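Local coordinates for protein tRNA dimethylallyltransferase (Bacillus halodurans, PDB 3EXA) that probably transfers a dimethylallyl group from dimethylallyl diphosphate onto adenine 37 of tRNAs that read codons beginning with uridine, at residues 25-30 and 303-308; 202-207 and 269-274; 210-215 and 265-270. One frame throughout, in Å; residues are numbered along the deposited sequence.

Contact 1. Residues 25-30 and 303-308; sequences KRLNGE and NFIAGK
In the turn between helix 16-25 and strand 29-33 of the P-loop fold, Leu27 meets Ile305 and Ala306 of the C-terminal helix 294-317. The forked end of Leu27 does all the touching from its side. Its CD2 methyl meets the branch methyl of Ile305, with Leu27 CD2 lying 3.8 Å from Ile305 CG2, while the second prong reaches the next residue along the helix, Leu27 CD1 to Ala306 CB at 4.4 Å. The side chains of Leu27 and Ile305 slant across each other and touch through these methyl groups. In Ile305, CG2 stands opposite the backbone N and CG1 beside it (chi1 -71°), which gives the shorter branch to Leu27. The backbones stay apart, with Leu27 CA and Ala306 CA separated by 7.9 Å, and no hydrogen bond spans the contact. Leu27 also lies against Leu94 and Phe96 of strand 94-98 and against His302 of the helix, while Ile305 is backed by Ile195 of strand 191-198; the two side chains therefore belong to one apolar layer that extends onto the sheet. The C-terminal helix is thus packed on a core typical of the P-loop NTPase clan: a central parallel sheet with the beta-alpha-beta crossover from strand 4-9 through helix 16-25 to strand 29-33, whose first loop is the P-loop.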
# COMPACT_ATOMS: atom_id res chain seq x y z
N LYS A 25 36.79 22.13 11.70
CA LYS A 25 37.66 23.25 11.40
C LYS A 25 38.94 22.79 10.71
O LYS A 25 39.29 23.28 9.64
CB LYS A 25 38.01 24.01 12.68
CG LYS A 25 36.88 24.86 13.23
CD LYS A 25 37.26 25.43 14.58
CE LYS A 25 36.21 26.39 15.09
NZ LYS A 25 36.13 27.62 14.25
N ARG A 26 39.63 21.85 11.33
CA ARG A 26 40.87 21.36 10.75
C ARG A 26 40.63 20.27 9.71
O ARG A 26 41.58 19.69 9.19
CB ARG A 26 41.79 20.84 11.86
CG ARG A 26 41.11 19.87 12.79
CD ARG A 26 41.52 20.10 14.24
NE ARG A 26 42.82 19.54 14.61
CZ ARG A 26 43.24 19.43 15.87
NH1 ARG A 26 44.43 18.91 16.15
NH2 ARG A 26 42.44 19.83 16.85
N LEU A 27 39.37 20.01 9.38
CA LEU A 27 39.04 18.99 8.40
C LEU A 27 38.17 19.59 7.31
O LEU A 27 37.56 18.86 6.53
CB LEU A 27 38.32 17.83 9.08
CG LEU A 27 38.92 16.42 8.98
CD1 LEU A 27 40.39 16.44 9.34
CD2 LEU A 27 38.16 15.48 9.89
N ASN A 28 38.12 20.92 7.27
CA ASN A 28 37.33 21.68 6.30
C ASN A 28 35.98 21.03 6.03
O ASN A 28 35.70 20.64 4.90
CB ASN A 28 38.11 21.82 4.97
CG ASN A 28 37.44 22.77 3.97
OD1 ASN A 28 37.05 23.88 4.32
ND2 ASN A 28 37.33 22.33 2.73
N GLY A 29 35.13 20.91 7.05
CA GLY A 29 33.84 20.28 6.84
C GLY A 29 32.61 21.09 7.22
O GLY A 29 32.73 22.18 7.78
N GLU A 30 31.42 20.57 6.90
CA GLU A 30 30.18 21.25 7.24
C GLU A 30 29.37 20.30 8.11
O GLU A 30 29.51 19.08 7.99
CB GLU A 30 29.39 21.59 5.98
CG GLU A 30 30.20 22.30 4.93
CD GLU A 30 29.34 23.00 3.91
OE1 GLU A 30 28.21 22.53 3.65
OE2 GLU A 30 29.78 24.02 3.35
N ASN A 303 43.26 12.59 14.63
CA ASN A 303 44.22 11.69 14.03
C ASN A 303 43.51 10.42 13.58
O ASN A 303 43.66 10.01 12.43
CB ASN A 303 45.33 11.36 15.02
CG ASN A 303 46.33 10.39 14.45
OD1 ASN A 303 46.31 9.20 14.75
ND2 ASN A 303 47.21 10.90 13.60
N PHE A 304 42.71 9.83 14.47
CA PHE A 304 41.99 8.60 14.12
C PHE A 304 41.04 8.76 12.93
O PHE A 304 41.01 7.92 12.03
CB PHE A 304 41.20 8.07 15.31
CG PHE A 304 40.30 6.93 14.94
CD1 PHE A 304 38.99 7.16 14.52
CD2 PHE A 304 40.78 5.62 14.98
CE1 PHE A 304 38.15 6.10 14.13
CE2 PHE A 304 39.96 4.55 14.58
CZ PHE A 304 38.63 4.80 14.16
N ILE A 305 40.25 9.83 12.95
CA ILE A 305 39.30 10.12 11.89
C ILE A 305 40.02 10.37 10.57
O ILE A 305 39.76 9.70 9.57
CB ILE A 305 38.43 11.34 12.25
CG1 ILE A 305 37.46 10.97 13.36
CG2 ILE A 305 37.69 11.84 11.03
CD1 ILE A 305 36.57 12.12 13.82
N ALA A 306 40.93 11.34 10.58
CA ALA A 306 41.70 11.67 9.39
C ALA A 306 42.38 10.44 8.81
O ALA A 306 42.38 10.23 7.59
CB ALA A 306 42.74 12.75 9.71
N GLY A 307 42.96 9.61 9.68
CA GLY A 307 43.64 8.41 9.22
C GLY A 307 42.70 7.39 8.58
O GLY A 307 42.92 6.98 7.44
N LYS A 308 41.65 7.00 9.29
CA LYS A 308 40.71 6.01 8.75
C LYS A 308 40.12 6.44 7.42
O LYS A 308 39.95 5.62 6.52
CB LYS A 308 39.58 5.72 9.75
CG LYS A 308 38.73 4.49 9.41
CD LYS A 308 37.61 4.31 10.43
CE LYS A 308 36.71 3.10 10.13
NZ LYS A 308 35.61 2.95 11.14

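Contact 2. Residues 202-207 and 269-274; sequences DVLYDR and RYAKRQ
Tyr205 reaches the base of the Lys272 side chain with its hydroxyl, Tyr205 OH lying 4.1 Å from Lys272 CB. Since the partner is a carbon, the touch is one of packing, and the two side chains slant across each other. The bond from CA to CB in Tyr205 is not aimed at 269-274, but with CG turned opposite its own carbonyl carbon (chi1 -77°) the outer end of the side chain approaches that segment. The hydroxyl finds a weak hydrogen bond with Arg201 NH1, one turn back on its own helix. Lys272 starts out with CG opposite its backbone N (chi1 180°), then bends at its third torsion, and the amino end leads away from segment 202-207; its aliphatic base is the part that meets the tyrosine hydroxyl. A second, deeper touch is purely apolar: Leu204 CD2 faces Ala271 CB at 4.4 Å. The closest CA atoms of the two backbones, those of Tyr205 and Ala271, are 8.7 Å apart. Leu204 is also packed on Val14, a residue of the predicted ATP-binding loop, and Arg207 donates from NH2 to Ala13 O in the same loop. Lys272 opens a region thought, from relatives, to interact with substrate tRNA. The contact thus joins helix 201-218, which follows strand 191-198 of the central sheet, to the long helix 256-279, with Ile208 continuing the packing on Ala271, Leu275 also touching Leu204, and the P-loop after strand 4-9 lying against helix 201-218.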
# COMPACT_ATOMS: atom_id res chain seq x y z
N ASP A 202 27.73 8.54 36.56
CA ASP A 202 27.42 9.62 37.48
C ASP A 202 27.71 11.02 36.97
O ASP A 202 26.95 11.95 37.21
CB ASP A 202 28.16 9.39 38.80
CG ASP A 202 27.75 8.11 39.48
OD1 ASP A 202 28.32 7.79 40.54
OD2 ASP A 202 26.85 7.41 38.95
N VAL A 203 28.83 11.16 36.26
CA VAL A 203 29.24 12.45 35.71
C VAL A 203 28.23 12.91 34.67
O VAL A 203 27.73 14.03 34.74
CB VAL A 203 30.66 12.36 35.08
CG1 VAL A 203 30.98 13.60 34.29
CG2 VAL A 203 31.70 12.18 36.18
N LEU A 204 27.93 12.03 33.72
CA LEU A 204 26.98 12.32 32.66
C LEU A 204 25.61 12.73 33.19
O LEU A 204 24.99 13.67 32.67
CB LEU A 204 26.82 11.09 31.76
CG LEU A 204 25.80 11.30 30.63
CD1 LEU A 204 26.40 12.24 29.61
CD2 LEU A 204 25.41 9.97 29.98
N TYR A 205 25.13 12.03 34.22
CA TYR A 205 23.82 12.33 34.81
C TYR A 205 23.79 13.72 35.43
O TYR A 205 22.84 14.48 35.21
CB TYR A 205 23.44 11.27 35.86
CG TYR A 205 22.94 9.95 35.29
CD1 TYR A 205 22.75 9.80 33.92
CD2 TYR A 205 22.66 8.86 36.12
CE1 TYR A 205 22.30 8.60 33.37
CE2 TYR A 205 22.20 7.64 35.58
CZ TYR A 205 22.03 7.53 34.20
OH TYR A 205 21.59 6.35 33.63
N ASP A 206 24.81 14.05 36.22
CA ASP A 206 24.85 15.37 36.85
C ASP A 206 24.84 16.46 35.80
O ASP A 206 24.17 17.48 35.96
CB ASP A 206 26.09 15.52 37.73
CG ASP A 206 26.02 14.67 38.97
OD1 ASP A 206 26.98 14.73 39.77
OD2 ASP A 206 25.02 13.95 39.16
N ARG A 207 25.60 16.25 34.72
CA ARG A 207 25.64 17.26 33.67
C ARG A 207 24.29 17.37 32.98
O ARG A 207 23.96 18.42 32.44
CB ARG A 207 26.74 16.93 32.64
CG ARG A 207 28.17 17.21 33.12
CD ARG A 207 29.17 16.52 32.20
NE ARG A 207 29.09 17.01 30.84
CZ ARG A 207 29.75 18.07 30.38
NH1 ARG A 207 30.56 18.74 31.19
NH2 ARG A 207 29.60 18.46 29.12
N ARG A 269 17.01 8.98 31.37
CA ARG A 269 16.52 7.72 30.80
C ARG A 269 16.74 7.69 29.29
O ARG A 269 17.01 6.64 28.71
CB ARG A 269 15.03 7.56 31.07
CG ARG A 269 14.62 6.25 31.71
CD ARG A 269 14.68 6.36 33.22
NE ARG A 269 13.42 5.98 33.85
CZ ARG A 269 12.26 6.62 33.68
NH1 ARG A 269 11.18 6.19 34.31
NH2 ARG A 269 12.19 7.68 32.90
N TYR A 270 16.58 8.85 28.66
CA TYR A 270 16.73 8.96 27.22
C TYR A 270 18.20 8.91 26.80
O TYR A 270 18.52 8.45 25.70
CB TYR A 270 16.07 10.25 26.75
CG TYR A 270 16.16 10.51 25.26
CD1 TYR A 270 17.22 11.24 24.73
CD2 TYR A 270 15.19 10.02 24.39
CE1 TYR A 270 17.31 11.48 23.36
CE2 TYR A 270 15.27 10.25 23.02
CZ TYR A 270 16.33 10.98 22.52
OH TYR A 270 16.42 11.20 21.16
N ALA A 271 19.10 9.37 27.66
CA ALA A 271 20.52 9.34 27.36
C ALA A 271 20.96 7.87 27.41
O ALA A 271 21.64 7.38 26.52
CB ALA A 271 21.32 10.16 28.38
N LYS A 272 20.55 7.18 28.48
CA LYS A 272 20.89 5.78 28.65
C LYS A 272 20.41 4.94 27.45
O LYS A 272 21.07 3.98 27.06
CB LYS A 272 20.25 5.24 29.94
CG LYS A 272 20.51 3.77 30.24
CD LYS A 272 19.59 3.29 31.36
CE LYS A 272 18.12 3.37 30.92
NZ LYS A 272 17.12 3.06 31.99
N ARG A 273 19.28 5.32 26.87
CA ARG A 273 18.75 4.61 25.72
C ARG A 273 19.51 4.95 24.45
O ARG A 273 19.70 4.10 23.59
CB ARG A 273 17.27 4.91 25.54
CG ARG A 273 16.39 3.78 26.02
CD ARG A 273 15.02 4.24 26.48
NE ARG A 273 14.29 3.11 27.05
CZ ARG A 273 14.74 2.37 28.06
NH1 ARG A 273 14.02 1.35 28.51
NH2 ARG A 273 15.92 2.64 28.62
N GLN A 274 19.95 6.19 24.34
CA GLN A 274 20.69 6.59 23.15
C GLN A 274 22.05 5.91 23.12
O GLN A 274 22.54 5.52 22.05
CB GLN A 274 20.84 8.11 23.12
CG GLN A 274 19.56 8.82 22.70
CD GLN A 274 19.34 8.77 21.20
OE1 GLN A 274 20.06 9.41 20.43
NE2 GLN A 274 18.34 7.98 20.76

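Contact 3. Residues 210-215 and 265-270; sequences RRVDQM and RNSRRY
Two helical segments approach here without touching backbones: the nearest pair of CA atoms, Val212 and Ser267, is 8.3 Å apart, and each segment keeps its own main-chain bonds, such as Gln214 N to Arg210 O and Tyr270 N to Asn266 O. Val212 and Ser267 both point toward the opposite segment, and Val212 CG2 comes to 4.2 Å from Ser267 OG. With CG1 opposite the backbone N (chi1 174°), CG2 is the branch that meets the serine. The serine hydroxyl is turned back to its own helix, where OG is hydrogen-bonded to Leu263 O one turn earlier, and it packs against the valine methyl as well. Arg211 comes in beside the valine, its NH1 4.4 Å from Ser267 OG at a slant and without a bond between them. One face of its guanidinium is packed by the CE of Met215, modelled as selenomethionine, 3.8 Å above the plane and toward the rim. Around this sparse centre of a methyl, a hydroxyl and a guanidinium, Asp213 forms a salt bridge with Lys264 and Arg268 NH1 is hydrogen-bonded to Asn209 OD1. The contact ties helix 201-218 to helix 256-279, where Val212 also touches Leu263 and Ser267 touches Ile208, while Arg211 rests on Thr12 in the predicted ATP-binding loop that follows strand 4-9.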
# COMPACT_ATOMS: atom_id res chain seq x y z
N ARG A 210 21.99 19.43 35.45
CA ARG A 210 22.35 20.83 35.38
C ARG A 210 21.87 21.42 34.05
O ARG A 210 21.49 22.58 33.96
CB ARG A 210 23.87 21.00 35.55
CG ARG A 210 24.39 22.39 35.23
CD ARG A 210 23.67 23.44 36.04
NE ARG A 210 24.17 24.78 35.74
CZ ARG A 210 23.55 25.89 36.10
NH1 ARG A 210 22.41 25.82 36.78
NH2 ARG A 210 24.06 27.07 35.80
N ARG A 211 21.88 20.61 33.00
CA ARG A 211 21.41 21.09 31.71
C ARG A 211 19.94 21.48 31.88
O ARG A 211 19.51 22.51 31.37
CB ARG A 211 21.54 20.01 30.65
CG ARG A 211 22.10 20.49 29.31
CD ARG A 211 21.08 20.36 28.18
NE ARG A 211 20.29 19.13 28.26
CZ ARG A 211 19.76 18.50 27.21
NH1 ARG A 211 19.04 17.40 27.38
NH2 ARG A 211 19.98 18.96 25.98
N VAL A 212 19.19 20.67 32.62
CA VAL A 212 17.76 20.94 32.84
C VAL A 212 17.55 22.25 33.60
O VAL A 212 16.74 23.09 33.20
CB VAL A 212 17.07 19.79 33.61
CG1 VAL A 212 15.63 20.18 33.96
CG2 VAL A 212 17.07 18.55 32.76
N ASP A 213 18.28 22.41 34.70
CA ASP A 213 18.16 23.63 35.47
C ASP A 213 18.49 24.78 34.53
O ASP A 213 17.79 25.80 34.52
CB ASP A 213 19.13 23.62 36.65
CG ASP A 213 18.99 22.40 37.53
OD1 ASP A 213 17.85 21.92 37.74
OD2 ASP A 213 20.03 21.93 38.04
N GLN A 214 19.55 24.64 33.75
CA GLN A 214 19.93 25.71 32.82
C GLN A 214 18.73 26.10 31.95
O GLN A 214 18.48 27.29 31.76
CB GLN A 214 21.06 25.27 31.91
CG GLN A 214 22.42 25.81 32.28
CD GLN A 214 23.50 25.19 31.41
OE1 GLN A 214 23.40 25.20 30.18
NE2 GLN A 214 24.53 24.64 32.05
N MSE A 215 18.02 25.11 31.43
CA MSE A 215 16.85 25.39 30.60
C MSE A 215 15.79 26.14 31.39
O MSE A 215 15.17 27.07 30.88
CB MSE A 215 16.23 24.09 30.07
CG MSE A 215 17.17 23.24 29.26
SE MSE A 215 16.35 21.62 28.61
CE MSE A 215 17.22 21.58 26.87
N ARG A 265 14.59 13.17 34.99
CA ARG A 265 14.57 11.72 34.95
C ARG A 265 14.42 11.25 33.51
O ARG A 265 15.23 10.44 33.03
CB ARG A 265 13.42 11.21 35.81
CG ARG A 265 13.26 9.71 35.86
CD ARG A 265 12.78 9.27 37.24
NE ARG A 265 11.69 10.12 37.73
CZ ARG A 265 10.51 10.24 37.13
NH1 ARG A 265 9.58 11.04 37.65
NH2 ARG A 265 10.25 9.56 36.02
N ASN A 266 13.42 11.76 32.80
CA ASN A 266 13.25 11.35 31.41
C ASN A 266 14.49 11.69 30.59
O ASN A 266 14.85 10.94 29.68
CB ASN A 266 12.03 12.03 30.77
CG ASN A 266 10.73 11.65 31.44
OD1 ASN A 266 10.61 10.56 32.01
ND2 ASN A 266 9.75 12.54 31.38
N SER A 267 15.15 12.81 30.89
CA SER A 267 16.35 13.19 30.15
C SER A 267 17.48 12.18 30.38
O SER A 267 18.24 11.87 29.46
CB SER A 267 16.83 14.59 30.55
OG SER A 267 15.98 15.60 30.05
N ARG A 268 17.59 11.68 31.61
CA ARG A 268 18.62 10.71 31.92
C ARG A 268 18.28 9.37 31.28
O ARG A 268 19.15 8.71 30.72
CB ARG A 268 18.76 10.53 33.44
CG ARG A 268 19.31 11.74 34.18
CD ARG A 268 19.60 11.36 35.62
NE ARG A 268 18.43 10.78 36.27
CZ ARG A 268 17.55 11.47 37.00
NH1 ARG A 268 17.71 12.77 37.18
NH2 ARG A 268 16.52 10.85 37.56
N ARG A 269 17.01 8.98 31.37
CA ARG A 269 16.52 7.72 30.80
C ARG A 269 16.74 7.69 29.29
O ARG A 269 17.01 6.64 28.71
CB ARG A 269 15.03 7.56 31.07
CG ARG A 269 14.62 6.25 31.71
CD ARG A 269 14.68 6.36 33.22
NE ARG A 269 13.42 5.98 33.85
CZ ARG A 269 12.26 6.62 33.68
NH1 ARG A 269 11.18 6.19 34.31
NH2 ARG A 269 12.19 7.68 32.90
N TYR A 270 16.58 8.85 28.66
CA TYR A 270 16.73 8.96 27.22
C TYR A 270 18.20 8.91 26.80
O TYR A 270 18.52 8.45 25.70
CB TYR A 270 16.07 10.25 26.75
CG TYR A 270 16.16 10.51 25.26
CD1 TYR A 270 17.22 11.24 24.73
CD2 TYR A 270 15.19 10.02 24.39
CE1 TYR A 270 17.31 11.48 23.36
CE2 TYR A 270 15.27 10.25 23.02
CZ TYR A 270 16.33 10.98 22.52
OH TYR A 270 16.42 11.20 21.16

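In the fold
Contacts 2 and 3 hold the same pair of helices, 201-218 and 256-279, at centres 8 Å apart, and Tyr205 CG of contact 2 lies 3.6 Å from Arg268 CD of contact 3. They differ in burial: contact 3 is the buried one, while contacts 1 and 2 are partly buried. Contact 1 stands apart, its nearest atoms about 17 Å from contact 2 and about 20 Å from contact 3, and it encloses both in sequence. Its chemistry is wholly aliphatic, between a turn and a helix packed on the sheet; the helix pair mixes methyls with hydroxyls and charged chains near the predicted ATP-binding loop.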